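Local coordinates for Rbstp0775 protein (Geobacillus stearothermophilus, PDB 1RZ3), which is of unconfirmed function but probably acts as an ATP-binding kinase of the phosphoribulokinase/uridine kinase family, possibly a uridine kinase, at residues I51-H57 with S125-E131; E74-Y80 with N174-A179; V133-R137 with A179-Y183; Q136-R141 with E187-A193. One frame throughout, in Å; residues are numbered along the deposited sequence.

Contact 1: I51-H57 with S125-E131; sequences ISVCVFH and SDMIMIE
Cys54 and Phe56 join Met127, Met129 and Glu131 through an alternating ladder of backbone hydrogen bonds. Cys54 N donates to Met127 O, while Cys54 O accepts Met129 N at 2.7 Å; Phe56 repeats the pattern with Met129 O and Glu131 N. The parallel strands approach to 4.7 Å between axes, their N-to-C directions 19° apart with the sheet's twist. Val55 CA adds a CA-H...O contact to Met129 O.

Polar side chains finish both ends. Asp126 OD2 takes the N-H of Ser52 on its anti lone pair, 2.8 Å from Ser52 N and nearly straight, and a water links the same oxygen to Ser52 OG. Ser52 O in turn accepts from both Asp126 N and Met127 N. At the other end His57 ND1 donates to Glu131 OE2 over 2.6 Å, in the imidazole plane but with the carboxylate turned 71° from it. Glu131 CG sits between its backbone N and carbonyl carbon (chi1 64°), and a further bend swings the carboxylate across to His57. Thr36 OG1 also bonds Glu131 OE2, giving that oxygen a second partner.

Apolar packing covers both faces. Ile128 spreads its branches, CD1 lying 3.6 Å from Cys54 CB and CG2 meeting the edge of the Phe56 ring 3.8 Å from CD2. Beta-branched Val53 and Val55 suit the extended backbone and share their face with Met127 and Met129, where Val55 and Met129 also touch helix 35-48. This is the edge of a P-loop NTPase parallel sheet, its Glu131 end beside the probable Walker A loop.

Contact 2: E74-Y80 with N174-A179; sequences EEWFEYY and NRYWKA
Trp76 and Arg175 mark where helix 75-80 crosses helix 174-179, their CA atoms 4.3 Å apart. The axes come within 7.3 Å at an angle of 72°, a close crossing to which the small Ala179 is suited, its CB 3.3 Å from Tyr79 CD2. Trp76 CB rests against Lys178 CB and Ala179.

Three salt bridges cross the contact. Arg175, extended from CG to NE, passes over Tyr79 CB and sends NH1 to two acids: Glu75 OE1 at 3.0 Å from NH1, tilted from the guanidinium plane, and Glu78 OE1 exactly in that plane. Arg68 O takes NH2, so this buried arginine has partners for both terminal nitrogens, and Thr71 OG1 positions Glu78 through its OE2. Nearer the start of helix 75-80, Lys178 bends at chi3 (63°) to bring NZ 2.8 Å from Glu74 OE1, while a water bridges Glu75 OE2 and Asn174 ND2, and Asn174 OD1 bonds Gln170 NE2.

Tyr176 turns its edge onto one face of Tyr79 in a T-shaped pair, planes 65° apart, with CD1 3.5 Å from Tyr79 CE2. Steep helix crossing, aromatic pair and salt-bridge network join helix 75-82 to the long helix 169-187 of this P-loop NTPase fold.

Contact 3: V133-R137 with A179-Y183; sequences VFLQR and AEDYY
Ala179 opens the contact from the helix, its CB standing 4.0 Å from Phe134 CZ at the far end of the phenyl ring. The small methyl suits a place beside Phe134, which Tyr79 and Tyr80 of helix 75-82 also meet edge-to-face. One residue on, Glu180 offers its backbone: its CA reaches the edge of the Phe134 ring near CE1.

The helix then turns to Tyr183, which carries most of the contact. CG lies anti to the backbone N (chi1 -180°), sending the ring off the helix toward the loop that follows strand 127-132 of the parallel P-loop NTPase sheet. There residues 134-137 form a type I beta turn, entered through Phe134 in a left-handed backbone conformation, and the tyrosine ring lies against it. Phe134 points its edge at the face of Tyr183, planes at 74° and centroids 5.1 Å apart, with CD1 only 3.4 Å from Tyr183 CG. Farther along the same ring Phe134 CA makes a CH-pi contact, 3.8 Å from the Tyr183 ring centroid. A flat, wide side chain suits this place because its root can take the phenyl edge while its outer half takes the backbone.

Beyond the ring, Tyr183 OH accepts the N-H of Gln136, 2.9 Å from Gln136 N with a bend to 147°, and Gln136 CB closes in 3.2 Å from the same OH. The hydroxyl also bonds OD2 of Asp28 on strand 23-29, whose OD1 receives Leu135 N, so one carboxylate positions both the phenol and the turn.

Contact 4: Q136-R141 with E187-A193; sequences QRKEWR and EEPIKRA
Arg141 and Arg192 lay their guanidinium groups flat on one another, with Glu187 at the edge of the stack. Arg141 leaves the backbone with CB directed toward residues 187-193, and CG carries the chain on to CD. CD packs 3.8 Å from Arg192 CD, where the two chains cross at about a right angle. A bend at chi3 (-69°) then turns the head over its partner: NE is 3.2 Å from Arg192 NH1, two donors that cannot bond, and CZ lies 3.3 Å above Arg192 CZ with planes 9° apart. Lys138 CA covers the opposite face, holding the group between two layers.

At the tip, NH1 serves two acceptors, Gln136 O at 2.8 Å and Glu187 OE1, also 2.8 Å from NH1. That salt bridge reaches OE1 from above the carboxylate plane, the two flat groups being 73° apart. NH2 donates to a water that donates to the same OE1. The carboxylate would offset the charge of the paired arginines, and Arg192 is tied by a weak bond from NE to Glu187 O.

Glu187 OE2 takes the N-H of Lys138, 3.3 Å from Lys138 N, at the start of a helical turn. Extended Gln136 crosses Pro189 at a slant and runs past Arg192 in the opposite direction, proline suiting the first turn of helix 189-192, where no N-H is needed.

The contact joins the end of helix 169-187 and helix 189-192 to the loop before strand 146-150; Pro189 and Ala193 touch Tyr149 on that strand, while Trp140 stacks on Phe94 of helix 86-94.

Overall arrangement
Contacts 2, 3 and 4 form a continuous series, with centres about 10 Å apart between contacts 2 and 3 and about 8 Å between 3 and 4. Ala179 belongs to the first two and Gln136 and Arg137 to the last two; Arg137 NH2 also probably bonds Tyr80 O, 3.0 Å away. Contact 1 stands apart, its centre about 29 Å from that of contact 2, yet Leu135 CD1 packs against Ile130 O. Strand 127-132 leads from contact 1 into the loop of contacts 3 and 4. Glu131 touches the probable P-loop, whereas at the other end of the same contact a calcium ion and the calcium-binding Asp124 each lie about 5 Å from the Ser52 side chain.

Contact 1: I51-H57 with S125-E131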
# COMPACT_ATOMS: atom_id res chain seq x y z
N ILE A 51 -20.64 -1.05 -1.60
CA ILE A 51 -19.49 -1.89 -1.92
C ILE A 51 -18.81 -2.41 -0.65
O ILE A 51 -18.47 -1.63 0.24
CB ILE A 51 -18.42 -1.13 -2.73
CG1 ILE A 51 -19.06 -0.46 -3.96
CG2 ILE A 51 -17.30 -2.08 -3.13
CD1 ILE A 51 -19.72 -1.42 -4.93
N SER A 52 -18.62 -3.73 -0.57
CA SER A 52 -17.94 -4.31 0.58
C SER A 52 -16.44 -4.20 0.28
O SER A 52 -15.97 -4.78 -0.69
CB SER A 52 -18.32 -5.78 0.77
OG SER A 52 -19.64 -5.90 1.26
N VAL A 53 -15.73 -3.46 1.12
CA VAL A 53 -14.29 -3.24 0.94
C VAL A 53 -13.45 -3.71 2.12
O VAL A 53 -13.75 -3.40 3.27
CB VAL A 53 -14.00 -1.73 0.72
CG1 VAL A 53 -12.51 -1.52 0.42
CG2 VAL A 53 -14.86 -1.19 -0.41
N CYS A 54 -12.38 -4.46 1.82
CA CYS A 54 -11.44 -4.96 2.82
C CYS A 54 -10.18 -4.10 2.62
O CYS A 54 -9.71 -3.95 1.49
CB CYS A 54 -11.14 -6.44 2.57
SG CYS A 54 -9.96 -7.18 3.73
N VAL A 55 -9.63 -3.55 3.70
CA VAL A 55 -8.46 -2.68 3.59
C VAL A 55 -7.21 -3.21 4.29
O VAL A 55 -7.28 -3.73 5.40
CB VAL A 55 -8.77 -1.29 4.18
CG1 VAL A 55 -7.60 -0.35 3.94
CG2 VAL A 55 -10.06 -0.72 3.58
N PHE A 56 -6.07 -3.07 3.62
CA PHE A 56 -4.77 -3.48 4.16
C PHE A 56 -3.88 -2.25 4.16
O PHE A 56 -3.96 -1.41 3.26
CB PHE A 56 -4.12 -4.56 3.28
CG PHE A 56 -4.75 -5.92 3.42
CD1 PHE A 56 -4.37 -6.77 4.46
CD2 PHE A 56 -5.72 -6.35 2.53
CE1 PHE A 56 -4.96 -8.03 4.60
CE2 PHE A 56 -6.32 -7.60 2.66
CZ PHE A 56 -5.94 -8.44 3.70
N HIS A 57 -3.03 -2.13 5.18
CA HIS A 57 -2.12 -1.00 5.32
C HIS A 57 -0.72 -1.61 5.39
O HIS A 57 -0.38 -2.27 6.37
CB HIS A 57 -2.43 -0.23 6.60
CG HIS A 57 -3.83 0.30 6.67
ND1 HIS A 57 -4.20 1.48 6.06
CD2 HIS A 57 -4.95 -0.19 7.25
CE1 HIS A 57 -5.49 1.69 6.27
NE2 HIS A 57 -5.96 0.69 6.99
N SER A 125 -15.82 -9.98 -0.16
CA SER A 125 -15.47 -8.59 -0.43
C SER A 125 -15.65 -8.32 -1.93
O SER A 125 -15.37 -9.18 -2.76
CB SER A 125 -14.01 -8.30 -0.07
OG SER A 125 -13.73 -8.52 1.30
N ASP A 126 -16.12 -7.12 -2.27
CA ASP A 126 -16.26 -6.75 -3.67
C ASP A 126 -14.92 -6.18 -4.14
O ASP A 126 -14.51 -6.36 -5.29
CB ASP A 126 -17.34 -5.68 -3.85
CG ASP A 126 -18.71 -6.18 -3.47
OD1 ASP A 126 -19.16 -7.20 -4.03
OD2 ASP A 126 -19.35 -5.54 -2.60
N MSE A 127 -14.25 -5.49 -3.22
CA MSE A 127 -12.96 -4.88 -3.52
C MSE A 127 -12.00 -5.01 -2.35
O MSE A 127 -12.41 -5.02 -1.19
CB MSE A 127 -13.13 -3.39 -3.83
CG MSE A 127 -14.20 -3.05 -4.85
SE MSE A 127 -14.16 -1.16 -5.35
CE MSE A 127 -15.47 -1.21 -6.78
N ILE A 128 -10.71 -5.10 -2.67
CA ILE A 128 -9.67 -5.18 -1.66
C ILE A 128 -8.83 -3.94 -1.90
O ILE A 128 -8.37 -3.70 -3.02
CB ILE A 128 -8.77 -6.42 -1.86
CG1 ILE A 128 -9.61 -7.70 -1.86
CG2 ILE A 128 -7.69 -6.46 -0.77
CD1 ILE A 128 -10.46 -7.87 -0.62
N MSE A 129 -8.63 -3.14 -0.87
CA MSE A 129 -7.84 -1.93 -1.02
C MSE A 129 -6.56 -2.00 -0.20
O MSE A 129 -6.59 -2.28 0.99
CB MSE A 129 -8.64 -0.70 -0.60
CG MSE A 129 -7.94 0.60 -0.92
SE MSE A 129 -8.98 2.09 -0.36
CE MSE A 129 -10.35 2.04 -1.71
N ILE A 130 -5.44 -1.75 -0.87
CA ILE A 130 -4.13 -1.80 -0.23
C ILE A 130 -3.43 -0.45 -0.40
O ILE A 130 -3.32 0.06 -1.51
CB ILE A 130 -3.26 -2.90 -0.88
CG1 ILE A 130 -3.99 -4.25 -0.79
CG2 ILE A 130 -1.89 -2.97 -0.21
CD1 ILE A 130 -3.30 -5.38 -1.51
N GLU A 131 -2.97 0.12 0.72
CA GLU A 131 -2.27 1.40 0.66
C GLU A 131 -0.90 1.26 1.31
O GLU A 131 -0.76 0.55 2.31
CB GLU A 131 -3.08 2.50 1.37
CG GLU A 131 -3.30 2.30 2.87
CD GLU A 131 -2.20 2.92 3.73
OE1 GLU A 131 -1.23 3.48 3.16
OE2 GLU A 131 -2.32 2.86 4.97
O HOH W 1 -21.34 -6.39 -0.74

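Contact 2: E74-Y80 with N174-A179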
# COMPACT_ATOMS: atom_id res chain seq x y z
N GLU A 74 23.24 0.90 3.77
CA GLU A 74 22.83 2.29 3.76
C GLU A 74 21.34 2.28 4.10
O GLU A 74 20.64 1.32 3.77
CB GLU A 74 23.07 2.92 2.39
CG GLU A 74 24.54 3.15 2.07
CD GLU A 74 24.75 3.82 0.73
OE1 GLU A 74 24.08 4.84 0.46
OE2 GLU A 74 25.59 3.33 -0.06
N GLU A 75 20.87 3.34 4.75
CA GLU A 75 19.47 3.40 5.14
C GLU A 75 18.45 3.33 4.01
O GLU A 75 17.36 2.80 4.20
CB GLU A 75 19.23 4.64 6.01
CG GLU A 75 19.98 4.58 7.34
CD GLU A 75 19.29 5.37 8.44
OE1 GLU A 75 18.08 5.14 8.67
OE2 GLU A 75 19.95 6.21 9.07
N TRP A 76 18.79 3.85 2.83
CA TRP A 76 17.84 3.80 1.72
C TRP A 76 17.57 2.35 1.36
O TRP A 76 16.44 1.97 1.04
CB TRP A 76 18.37 4.54 0.49
CG TRP A 76 19.43 3.78 -0.28
CD1 TRP A 76 20.79 3.87 -0.12
CD2 TRP A 76 19.21 2.81 -1.31
NE1 TRP A 76 21.42 3.01 -0.99
CE2 TRP A 76 20.48 2.35 -1.73
CE3 TRP A 76 18.06 2.28 -1.92
CZ2 TRP A 76 20.63 1.38 -2.73
CZ3 TRP A 76 18.22 1.31 -2.92
CH2 TRP A 76 19.49 0.88 -3.31
N PHE A 77 18.62 1.54 1.42
CA PHE A 77 18.53 0.12 1.09
C PHE A 77 17.72 -0.64 2.14
O PHE A 77 16.96 -1.55 1.80
CB PHE A 77 19.94 -0.47 1.00
CG PHE A 77 19.99 -1.87 0.48
CD1 PHE A 77 20.15 -2.12 -0.88
CD2 PHE A 77 19.86 -2.95 1.35
CE1 PHE A 77 20.19 -3.43 -1.37
CE2 PHE A 77 19.89 -4.26 0.87
CZ PHE A 77 20.06 -4.50 -0.49
N GLU A 78 17.89 -0.27 3.40
CA GLU A 78 17.17 -0.91 4.50
C GLU A 78 15.68 -0.63 4.34
O GLU A 78 14.84 -1.52 4.50
CB GLU A 78 17.63 -0.36 5.85
CG GLU A 78 19.12 -0.50 6.13
CD GLU A 78 19.49 -0.09 7.54
OE1 GLU A 78 19.02 0.97 8.00
OE2 GLU A 78 20.26 -0.82 8.20
N TYR A 79 15.36 0.62 4.04
CA TYR A 79 13.98 1.06 3.88
C TYR A 79 13.30 0.45 2.66
O TYR A 79 12.16 -0.02 2.74
CB TYR A 79 13.95 2.59 3.83
CG TYR A 79 12.58 3.21 3.67
CD1 TYR A 79 11.47 2.72 4.36
CD2 TYR A 79 12.40 4.35 2.87
CE1 TYR A 79 10.22 3.34 4.26
CE2 TYR A 79 11.16 4.97 2.77
CZ TYR A 79 10.08 4.47 3.46
OH TYR A 79 8.87 5.11 3.37
N TYR A 80 13.98 0.45 1.52
CA TYR A 80 13.38 -0.08 0.30
C TYR A 80 13.39 -1.60 0.15
O TYR A 80 12.41 -2.19 -0.32
CB TYR A 80 14.05 0.54 -0.93
CG TYR A 80 13.31 0.22 -2.22
CD1 TYR A 80 12.14 0.90 -2.56
CD2 TYR A 80 13.75 -0.81 -3.06
CE1 TYR A 80 11.42 0.57 -3.70
CE2 TYR A 80 13.03 -1.15 -4.20
CZ TYR A 80 11.87 -0.46 -4.52
OH TYR A 80 11.16 -0.79 -5.64
N ASN A 174 19.08 10.33 4.03
CA ASN A 174 19.70 9.03 3.89
C ASN A 174 18.69 7.90 3.73
O ASN A 174 18.84 7.05 2.85
CB ASN A 174 20.57 8.72 5.11
CG ASN A 174 21.79 9.60 5.19
OD1 ASN A 174 22.05 10.40 4.29
ND2 ASN A 174 22.56 9.47 6.26
N ARG A 175 17.67 7.90 4.57
CA ARG A 175 16.69 6.83 4.52
C ARG A 175 15.52 7.06 3.58
O ARG A 175 15.32 6.30 2.63
CB ARG A 175 16.16 6.54 5.93
CG ARG A 175 15.41 5.22 6.04
CD ARG A 175 14.93 4.95 7.46
NE ARG A 175 14.47 3.57 7.62
CZ ARG A 175 15.27 2.52 7.75
NH1 ARG A 175 16.59 2.68 7.77
NH2 ARG A 175 14.75 1.31 7.85
N TYR A 176 14.75 8.12 3.82
CA TYR A 176 13.57 8.40 3.01
C TYR A 176 13.78 8.97 1.62
O TYR A 176 13.34 8.38 0.63
CB TYR A 176 12.63 9.30 3.82
CG TYR A 176 12.14 8.60 5.06
CD1 TYR A 176 11.11 7.65 4.98
CD2 TYR A 176 12.75 8.81 6.30
CE1 TYR A 176 10.71 6.93 6.10
CE2 TYR A 176 12.35 8.09 7.42
CZ TYR A 176 11.33 7.15 7.32
OH TYR A 176 10.94 6.43 8.42
N TRP A 177 14.44 10.12 1.53
CA TRP A 177 14.67 10.76 0.24
C TRP A 177 15.38 9.86 -0.77
O TRP A 177 14.94 9.75 -1.91
CB TRP A 177 15.45 12.07 0.44
CG TRP A 177 15.91 12.72 -0.83
CD1 TRP A 177 17.05 12.43 -1.53
CD2 TRP A 177 15.23 13.74 -1.57
NE1 TRP A 177 17.12 13.22 -2.66
CE2 TRP A 177 16.02 14.03 -2.71
CE3 TRP A 177 14.03 14.45 -1.38
CZ2 TRP A 177 15.64 14.99 -3.66
CZ3 TRP A 177 13.66 15.40 -2.32
CH2 TRP A 177 14.47 15.66 -3.45
N LYS A 178 16.46 9.20 -0.37
CA LYS A 178 17.19 8.34 -1.29
C LYS A 178 16.39 7.11 -1.73
O LYS A 178 16.47 6.70 -2.88
CB LYS A 178 18.54 7.92 -0.68
CG LYS A 178 19.53 9.08 -0.59
CD LYS A 178 20.78 8.72 0.22
CE LYS A 178 21.59 7.61 -0.41
NZ LYS A 178 22.79 7.28 0.43
N ALA A 179 15.64 6.52 -0.81
CA ALA A 179 14.82 5.35 -1.15
C ALA A 179 13.74 5.78 -2.14
O ALA A 179 13.48 5.09 -3.13
CB ALA A 179 14.18 4.78 0.11
O HOH W 2 22.05 7.46 8.31

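Contact 3: V133-R137 with A179-Y183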
# COMPACT_ATOMS: atom_id res chain seq x y z
N VAL A 133 3.71 2.48 0.81
CA VAL A 133 4.78 3.01 -0.02
C VAL A 133 5.38 1.89 -0.86
O VAL A 133 5.34 0.72 -0.46
CB VAL A 133 5.89 3.66 0.84
CG1 VAL A 133 6.50 2.63 1.77
CG2 VAL A 133 6.96 4.27 -0.05
N PHE A 134 5.91 2.24 -2.03
CA PHE A 134 6.55 1.30 -2.94
C PHE A 134 5.63 0.14 -3.32
O PHE A 134 6.09 -1.00 -3.41
CB PHE A 134 7.83 0.73 -2.31
CG PHE A 134 8.71 1.76 -1.64
CD1 PHE A 134 9.06 2.94 -2.29
CD2 PHE A 134 9.20 1.53 -0.35
CE1 PHE A 134 9.90 3.87 -1.67
CE2 PHE A 134 10.05 2.46 0.28
CZ PHE A 134 10.40 3.63 -0.39
N LEU A 135 4.35 0.41 -3.55
CA LEU A 135 3.41 -0.65 -3.91
C LEU A 135 3.62 -1.24 -5.29
O LEU A 135 3.27 -2.39 -5.54
CB LEU A 135 1.97 -0.14 -3.86
CG LEU A 135 1.30 0.18 -2.52
CD1 LEU A 135 -0.19 0.43 -2.78
CD2 LEU A 135 1.48 -0.99 -1.55
N GLN A 136 4.19 -0.45 -6.20
CA GLN A 136 4.39 -0.91 -7.56
C GLN A 136 5.71 -1.58 -7.87
O GLN A 136 6.18 -1.57 -9.00
CB GLN A 136 4.13 0.25 -8.53
CG GLN A 136 2.68 0.73 -8.44
CD GLN A 136 2.38 1.87 -9.37
OE1 GLN A 136 2.67 3.04 -9.07
NE2 GLN A 136 1.82 1.55 -10.52
N ARG A 137 6.33 -2.19 -6.85
CA ARG A 137 7.57 -2.90 -7.11
C ARG A 137 7.14 -4.10 -7.98
O ARG A 137 6.02 -4.60 -7.86
CB ARG A 137 8.25 -3.33 -5.81
CG ARG A 137 7.38 -4.05 -4.80
CD ARG A 137 8.21 -4.45 -3.57
NE ARG A 137 8.32 -3.42 -2.54
CZ ARG A 137 9.47 -2.95 -2.05
NH1 ARG A 137 10.63 -3.40 -2.51
NH2 ARG A 137 9.46 -2.05 -1.07
N ALA A 179 15.64 6.52 -0.81
CA ALA A 179 14.82 5.35 -1.15
C ALA A 179 13.74 5.78 -2.14
O ALA A 179 13.48 5.09 -3.13
CB ALA A 179 14.18 4.78 0.11
N GLU A 180 13.12 6.92 -1.87
CA GLU A 180 12.08 7.45 -2.74
C GLU A 180 12.64 7.74 -4.13
O GLU A 180 12.02 7.42 -5.15
CB GLU A 180 11.47 8.71 -2.12
CG GLU A 180 10.78 8.43 -0.80
CD GLU A 180 10.30 9.68 -0.11
OE1 GLU A 180 10.59 10.80 -0.59
OE2 GLU A 180 9.62 9.55 0.93
N ASP A 181 13.82 8.35 -4.19
CA ASP A 181 14.43 8.64 -5.48
C ASP A 181 14.72 7.34 -6.23
O ASP A 181 14.55 7.26 -7.44
CB ASP A 181 15.73 9.43 -5.31
CG ASP A 181 15.50 10.85 -4.82
OD1 ASP A 181 14.34 11.32 -4.85
OD2 ASP A 181 16.48 11.50 -4.42
N TYR A 182 15.15 6.32 -5.49
CA TYR A 182 15.46 5.02 -6.07
C TYR A 182 14.19 4.43 -6.69
O TYR A 182 14.19 3.94 -7.82
CB TYR A 182 15.99 4.07 -5.00
CG TYR A 182 16.39 2.71 -5.53
CD1 TYR A 182 17.58 2.54 -6.24
CD2 TYR A 182 15.57 1.60 -5.35
CE1 TYR A 182 17.95 1.30 -6.75
CE2 TYR A 182 15.92 0.35 -5.87
CZ TYR A 182 17.11 0.21 -6.56
OH TYR A 182 17.47 -1.02 -7.07
N TYR A 183 13.10 4.49 -5.93
CA TYR A 183 11.82 3.95 -6.39
C TYR A 183 11.34 4.67 -7.65
O TYR A 183 11.00 4.03 -8.65
CB TYR A 183 10.78 4.11 -5.27
CG TYR A 183 9.40 3.59 -5.61
CD1 TYR A 183 9.22 2.29 -6.09
CD2 TYR A 183 8.27 4.38 -5.42
CE1 TYR A 183 7.94 1.79 -6.35
CE2 TYR A 183 6.99 3.89 -5.68
CZ TYR A 183 6.83 2.59 -6.15
OH TYR A 183 5.58 2.09 -6.41

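Contact 4: Q136-R141 with E187-A193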
# COMPACT_ATOMS: atom_id res chain seq x y z
N GLN A 136 4.19 -0.45 -6.20
CA GLN A 136 4.39 -0.91 -7.56
C GLN A 136 5.71 -1.58 -7.87
O GLN A 136 6.18 -1.57 -9.00
CB GLN A 136 4.13 0.25 -8.53
CG GLN A 136 2.68 0.73 -8.44
CD GLN A 136 2.38 1.87 -9.37
OE1 GLN A 136 2.67 3.04 -9.07
NE2 GLN A 136 1.82 1.55 -10.52
N ARG A 137 6.33 -2.19 -6.85
CA ARG A 137 7.57 -2.90 -7.11
C ARG A 137 7.14 -4.10 -7.98
O ARG A 137 6.02 -4.60 -7.86
CB ARG A 137 8.25 -3.33 -5.81
CG ARG A 137 7.38 -4.05 -4.80
CD ARG A 137 8.21 -4.45 -3.57
NE ARG A 137 8.32 -3.42 -2.54
CZ ARG A 137 9.47 -2.95 -2.05
NH1 ARG A 137 10.63 -3.40 -2.51
NH2 ARG A 137 9.46 -2.05 -1.07
N LYS A 138 8.04 -4.52 -8.87
CA LYS A 138 7.75 -5.60 -9.82
C LYS A 138 7.07 -6.86 -9.29
O LYS A 138 6.25 -7.46 -9.98
CB LYS A 138 9.04 -6.00 -10.54
CG LYS A 138 10.13 -6.53 -9.63
CD LYS A 138 11.38 -6.89 -10.42
CE LYS A 138 12.50 -7.41 -9.51
NZ LYS A 138 12.88 -6.42 -8.46
N GLU A 139 7.41 -7.26 -8.07
CA GLU A 139 6.84 -8.46 -7.47
C GLU A 139 5.35 -8.37 -7.16
O GLU A 139 4.63 -9.38 -7.27
CB GLU A 139 7.60 -8.80 -6.18
CG GLU A 139 9.08 -9.15 -6.33
CD GLU A 139 9.98 -7.95 -6.62
OE1 GLU A 139 9.59 -6.79 -6.34
OE2 GLU A 139 11.10 -8.17 -7.12
N TRP A 140 4.89 -7.19 -6.78
CA TRP A 140 3.49 -6.99 -6.40
C TRP A 140 2.55 -6.47 -7.49
O TRP A 140 1.36 -6.78 -7.50
CB TRP A 140 3.42 -6.06 -5.19
CG TRP A 140 4.23 -6.53 -4.00
CD1 TRP A 140 4.68 -7.80 -3.76
CD2 TRP A 140 4.63 -5.74 -2.87
NE1 TRP A 140 5.32 -7.85 -2.54
CE2 TRP A 140 5.31 -6.60 -1.98
CE3 TRP A 140 4.47 -4.39 -2.52
CZ2 TRP A 140 5.83 -6.16 -0.76
CZ3 TRP A 140 4.99 -3.95 -1.31
CH2 TRP A 140 5.66 -4.83 -0.44
N ARG A 141 3.10 -5.69 -8.42
CA ARG A 141 2.33 -5.12 -9.53
C ARG A 141 1.27 -5.98 -10.22
O ARG A 141 0.13 -5.55 -10.43
CB ARG A 141 3.27 -4.63 -10.65
CG ARG A 141 4.07 -3.40 -10.35
CD ARG A 141 4.44 -2.69 -11.65
NE ARG A 141 5.41 -3.40 -12.49
CZ ARG A 141 6.73 -3.33 -12.35
NH1 ARG A 141 7.25 -2.57 -11.39
NH2 ARG A 141 7.53 -3.98 -13.18
N GLU A 187 11.31 2.18 -10.75
CA GLU A 187 9.97 1.68 -11.07
C GLU A 187 9.02 2.66 -11.77
O GLU A 187 7.97 2.25 -12.27
CB GLU A 187 9.30 1.14 -9.80
CG GLU A 187 10.09 0.02 -9.12
CD GLU A 187 10.09 -1.29 -9.90
OE1 GLU A 187 9.76 -1.29 -11.11
OE2 GLU A 187 10.43 -2.33 -9.30
N GLU A 188 9.39 3.94 -11.82
CA GLU A 188 8.55 4.95 -12.48
C GLU A 188 7.07 4.79 -12.11
O GLU A 188 6.20 4.67 -12.98
CB GLU A 188 8.70 4.83 -14.00
CG GLU A 188 10.11 5.06 -14.51
CD GLU A 188 10.27 4.68 -15.97
OE1 GLU A 188 10.31 3.46 -16.27
OE2 GLU A 188 10.35 5.59 -16.82
N PRO A 189 6.76 4.81 -10.80
CA PRO A 189 5.39 4.66 -10.29
C PRO A 189 4.38 5.67 -10.83
O PRO A 189 3.21 5.35 -10.98
CB PRO A 189 5.57 4.76 -8.78
CG PRO A 189 6.76 5.69 -8.65
CD PRO A 189 7.69 5.15 -9.70
N ILE A 190 4.84 6.89 -11.12
CA ILE A 190 3.93 7.90 -11.63
C ILE A 190 3.48 7.55 -13.05
O ILE A 190 2.32 7.74 -13.41
CB ILE A 190 4.59 9.30 -11.60
CG1 ILE A 190 4.95 9.64 -10.15
CG2 ILE A 190 3.65 10.35 -12.18
CD1 ILE A 190 5.61 11.00 -9.95
N LYS A 191 4.40 7.03 -13.85
CA LYS A 191 4.09 6.62 -15.21
C LYS A 191 3.26 5.33 -15.21
O LYS A 191 2.38 5.14 -16.05
CB LYS A 191 5.39 6.38 -15.98
CG LYS A 191 5.20 5.97 -17.44
CD LYS A 191 6.53 5.60 -18.10
CE LYS A 191 7.55 6.73 -18.01
NZ LYS A 191 7.10 7.98 -18.69
N ARG A 192 3.55 4.45 -14.26
CA ARG A 192 2.86 3.17 -14.17
C ARG A 192 1.44 3.25 -13.63
O ARG A 192 0.60 2.42 -13.98
CB ARG A 192 3.66 2.21 -13.29
CG ARG A 192 4.91 1.65 -13.94
CD ARG A 192 5.62 0.69 -13.00
NE ARG A 192 6.84 0.17 -13.59
CZ ARG A 192 6.88 -0.79 -14.51
NH1 ARG A 192 5.75 -1.34 -14.94
NH2 ARG A 192 8.05 -1.17 -15.01
N ALA A 193 1.17 4.25 -12.79
CA ALA A 193 -0.15 4.39 -12.18
C ALA A 193 -1.31 4.51 -13.16
O ALA A 193 -1.17 5.10 -14.24
CB ALA A 193 -0.15 5.59 -11.21
O HOH W 3 10.46 -3.32 -12.93